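Local coordinates for protein oxalate oxidase (Hordeum vulgare, PDB 1FI2) that oxidises oxalate with molecular oxygen at a manganese centre, releasing hydrogen peroxide and carbon dioxide in the plant cell wall space, at residues 92-97 with 128-133. Sequence-based numbering, arbitrary orientation.
With MN (manganese (II) ion), chain B.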
loop_
_atom_site.group_PDB
_atom_site.type_symbol
_atom_site.label_atom_id
_atom_site.label_comp_id
_atom_site.label_asym_id
_atom_site.label_seq_id
_atom_site.Cartn_x
_atom_site.Cartn_y
_atom_site.Cartn_z
ATOM N N ARG A 92 -2.124 7.706 -12.324
ATOM C CA ARG A 92 -1.496 7.035 -11.190
ATOM C C ARG A 92 -0.841 7.958 -10.181
ATOM O O ARG A 92 0.051 7.502 -9.443
ATOM C CB ARG A 92 -0.483 6.008 -11.735
ATOM C CG ARG A 92 -1.116 4.802 -12.413
ATOM C CD ARG A 92 -0.092 3.888 -13.051
ATOM N NE ARG A 92 0.742 4.543 -14.032
ATOM C CZ ARG A 92 0.531 4.738 -15.320
ATOM N NH1 ARG A 92 -0.569 4.308 -15.927
ATOM N NH2 ARG A 92 1.458 5.373 -16.022
ATOM N N ALA A 93 -1.310 9.203 -10.044
ATOM C CA ALA A 93 -0.698 10.081 -9.054
ATOM C C ALA A 93 -1.407 11.400 -8.782
ATOM O O ALA A 93 -2.075 11.977 -9.626
ATOM C CB ALA A 93 0.722 10.439 -9.519
ATOM N N THR A 94 -1.100 11.922 -7.596
ATOM C CA THR A 94 -1.450 13.269 -7.173
ATOM C C THR A 94 -0.325 14.197 -7.636
ATOM O O THR A 94 0.838 13.797 -7.634
ATOM C CB THR A 94 -1.570 13.373 -5.641
ATOM O OG1 THR A 94 -2.666 12.576 -5.161
ATOM C CG2 THR A 94 -1.789 14.812 -5.183
ATOM N N GLU A 95 -0.661 15.414 -8.031
ATOM C CA GLU A 95 0.324 16.400 -8.461
ATOM C C GLU A 95 0.340 17.576 -7.487
ATOM O O GLU A 95 -0.701 18.013 -6.996
ATOM C CB GLU A 95 0.011 16.881 -9.877
ATOM C CG GLU A 95 0.811 18.055 -10.403
ATOM C CD GLU A 95 0.292 18.583 -11.725
ATOM O OE1 GLU A 95 -0.575 17.919 -12.330
ATOM O OE2 GLU A 95 0.720 19.662 -12.178
ATOM N N ILE A 96 1.540 18.067 -7.207
ATOM C CA ILE A 96 1.717 19.220 -6.314
ATOM C C ILE A 96 2.694 20.172 -6.989
ATOM O O ILE A 96 3.800 19.768 -7.353
ATOM C CB ILE A 96 2.110 18.765 -4.907
ATOM C CG1 ILE A 96 2.085 19.934 -3.916
ATOM C CG2 ILE A 96 3.461 18.062 -4.879
ATOM C CD1 ILE A 96 2.121 19.494 -2.464
ATOM N N GLY A 97 2.263 21.409 -7.269
ATOM C CA GLY A 97 3.134 22.295 -8.033
ATOM C C GLY A 97 3.278 23.712 -7.520
ATOM O O GLY A 97 2.550 24.169 -6.642
ATOM N N THR A 128 1.291 27.887 -4.687
ATOM C CA THR A 128 1.184 26.463 -4.998
ATOM C C THR A 128 -0.239 25.955 -5.171
ATOM O O THR A 128 -1.213 26.587 -4.773
ATOM C CB THR A 128 1.848 25.637 -3.868
ATOM O OG1 THR A 128 1.261 26.030 -2.621
ATOM C CG2 THR A 128 3.351 25.862 -3.800
ATOM N N PHE A 129 -0.337 24.766 -5.768
ATOM C CA PHE A 129 -1.603 24.103 -6.027
ATOM C C PHE A 129 -1.467 22.587 -5.888
ATOM O O PHE A 129 -0.369 22.040 -5.992
ATOM C CB PHE A 129 -2.118 24.429 -7.432
ATOM C CG PHE A 129 -1.220 24.051 -8.575
ATOM C CD1 PHE A 129 -1.248 22.781 -9.125
ATOM C CD2 PHE A 129 -0.347 24.981 -9.118
ATOM C CE1 PHE A 129 -0.423 22.445 -10.179
ATOM C CE2 PHE A 129 0.484 24.656 -10.176
ATOM C CZ PHE A 129 0.445 23.379 -10.703
ATOM N N VAL A 130 -2.597 21.915 -5.680
ATOM C CA VAL A 130 -2.564 20.454 -5.557
ATOM C C VAL A 130 -3.704 19.840 -6.357
ATOM O O VAL A 130 -4.839 20.319 -6.355
ATOM C CB VAL A 130 -2.533 20.017 -4.088
ATOM C CG1 VAL A 130 -3.830 20.322 -3.366
ATOM C CG2 VAL A 130 -2.187 18.535 -3.971
ATOM N N ILE A 131 -3.387 18.796 -7.121
ATOM C CA ILE A 131 -4.365 18.114 -7.958
ATOM C C ILE A 131 -4.532 16.666 -7.498
ATOM O O ILE A 131 -3.647 15.844 -7.740
ATOM C CB ILE A 131 -3.895 18.000 -9.427
ATOM C CG1 ILE A 131 -3.262 19.270 -9.982
ATOM C CG2 ILE A 131 -5.052 17.520 -10.297
ATOM C CD1 ILE A 131 -4.184 20.423 -10.268
ATOM N N PRO A 132 -5.660 16.327 -6.896
ATOM C CA PRO A 132 -5.911 14.970 -6.451
ATOM C C PRO A 132 -5.815 13.964 -7.584
ATOM O O PRO A 132 -6.174 14.183 -8.733
ATOM C CB PRO A 132 -7.305 15.004 -5.838
ATOM C CG PRO A 132 -7.602 16.437 -5.583
ATOM C CD PRO A 132 -6.785 17.232 -6.571
ATOM N N ARG A 133 -5.258 12.820 -7.236
ATOM C CA ARG A 133 -5.096 11.660 -8.103
ATOM C C ARG A 133 -6.277 11.397 -9.013
ATOM O O ARG A 133 -7.430 11.276 -8.601
ATOM C CB ARG A 133 -4.737 10.539 -7.126
ATOM C CG ARG A 133 -5.626 9.371 -6.893
ATOM C CD ARG A 133 -5.110 8.324 -5.933
ATOM N NE ARG A 133 -3.712 8.037 -5.879
ATOM C CZ ARG A 133 -2.763 7.401 -6.506
ATOM N NH1 ARG A 133 -2.883 6.685 -7.613
ATOM N NH2 ARG A 133 -1.523 7.432 -6.004
HETATM MN MN MN B . -1.111 17.859 -14.445
HETATM O O HOH W 1 1.266 6.687 -6.937
HETATM O O HOH W 2 -3.206 14.363 -10.381
HETATM O O HOH W 3 -0.923 20.076 -14.253
HETATM O O HOH W 4 1.012 17.787 -15.636
#
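Glu95 and Ile131 exchange both of their backbone hydrogen bonds, Glu95 N to Ile131 O at 3.0 Å and Ile131 N to Glu95 O at 2.8 Å, and Gly97 and Phe129 do the same two residues on. Between them Ile96 faces Val130 as a non-hydrogen-bonded pair, completing an antiparallel ladder in one sheet of the cupin jellyroll; strand 128-131 is the edge strand within the chain, and Thr128 and Phe129 pair in turn with a strand of a second subunit. Beyond the strand pair a weak bond from Arg133 N to Thr94 OG1 (3.3 Å) and two waters continue the contact; OG1 has its stronger partner in Leu70 O of the second subunit. One water lies within hydrogen-bonding distance of Ala93 O and Ile131 O, another links Arg92 O to Arg133 NH2.

Ring contacts centre on Phe129. Its CG sits between backbone N and carbonyl carbon (chi1 59°), which swings the ring back across to Gly97, whose CA makes a CH-pi contact 4.1 Å from the ring centroid. The ring lies where a CB on Gly97 would have to go. It also meets the carboxylate of Glu95 edge-on, CE1 lying 3.6 Å from OE2 with the two planes 70° apart. A leucine at Phe129 would probably lose this flat cover over Gly97 and leave a gap beside OE2.

Glu95, extended alongside Ile131, ties this strand pair to the metal. OE1 binds manganese at 2.2 Å, with His88, His90 and His137 as the protein's other ligands; OE2 accepts a bond from a manganese-bound water at 2.7 Å. Thus doubly engaged, the carboxylate is probably held against rotation, and the paired strands present it from between the Phe129 ring and Ile131 to the manganese and oxalate site.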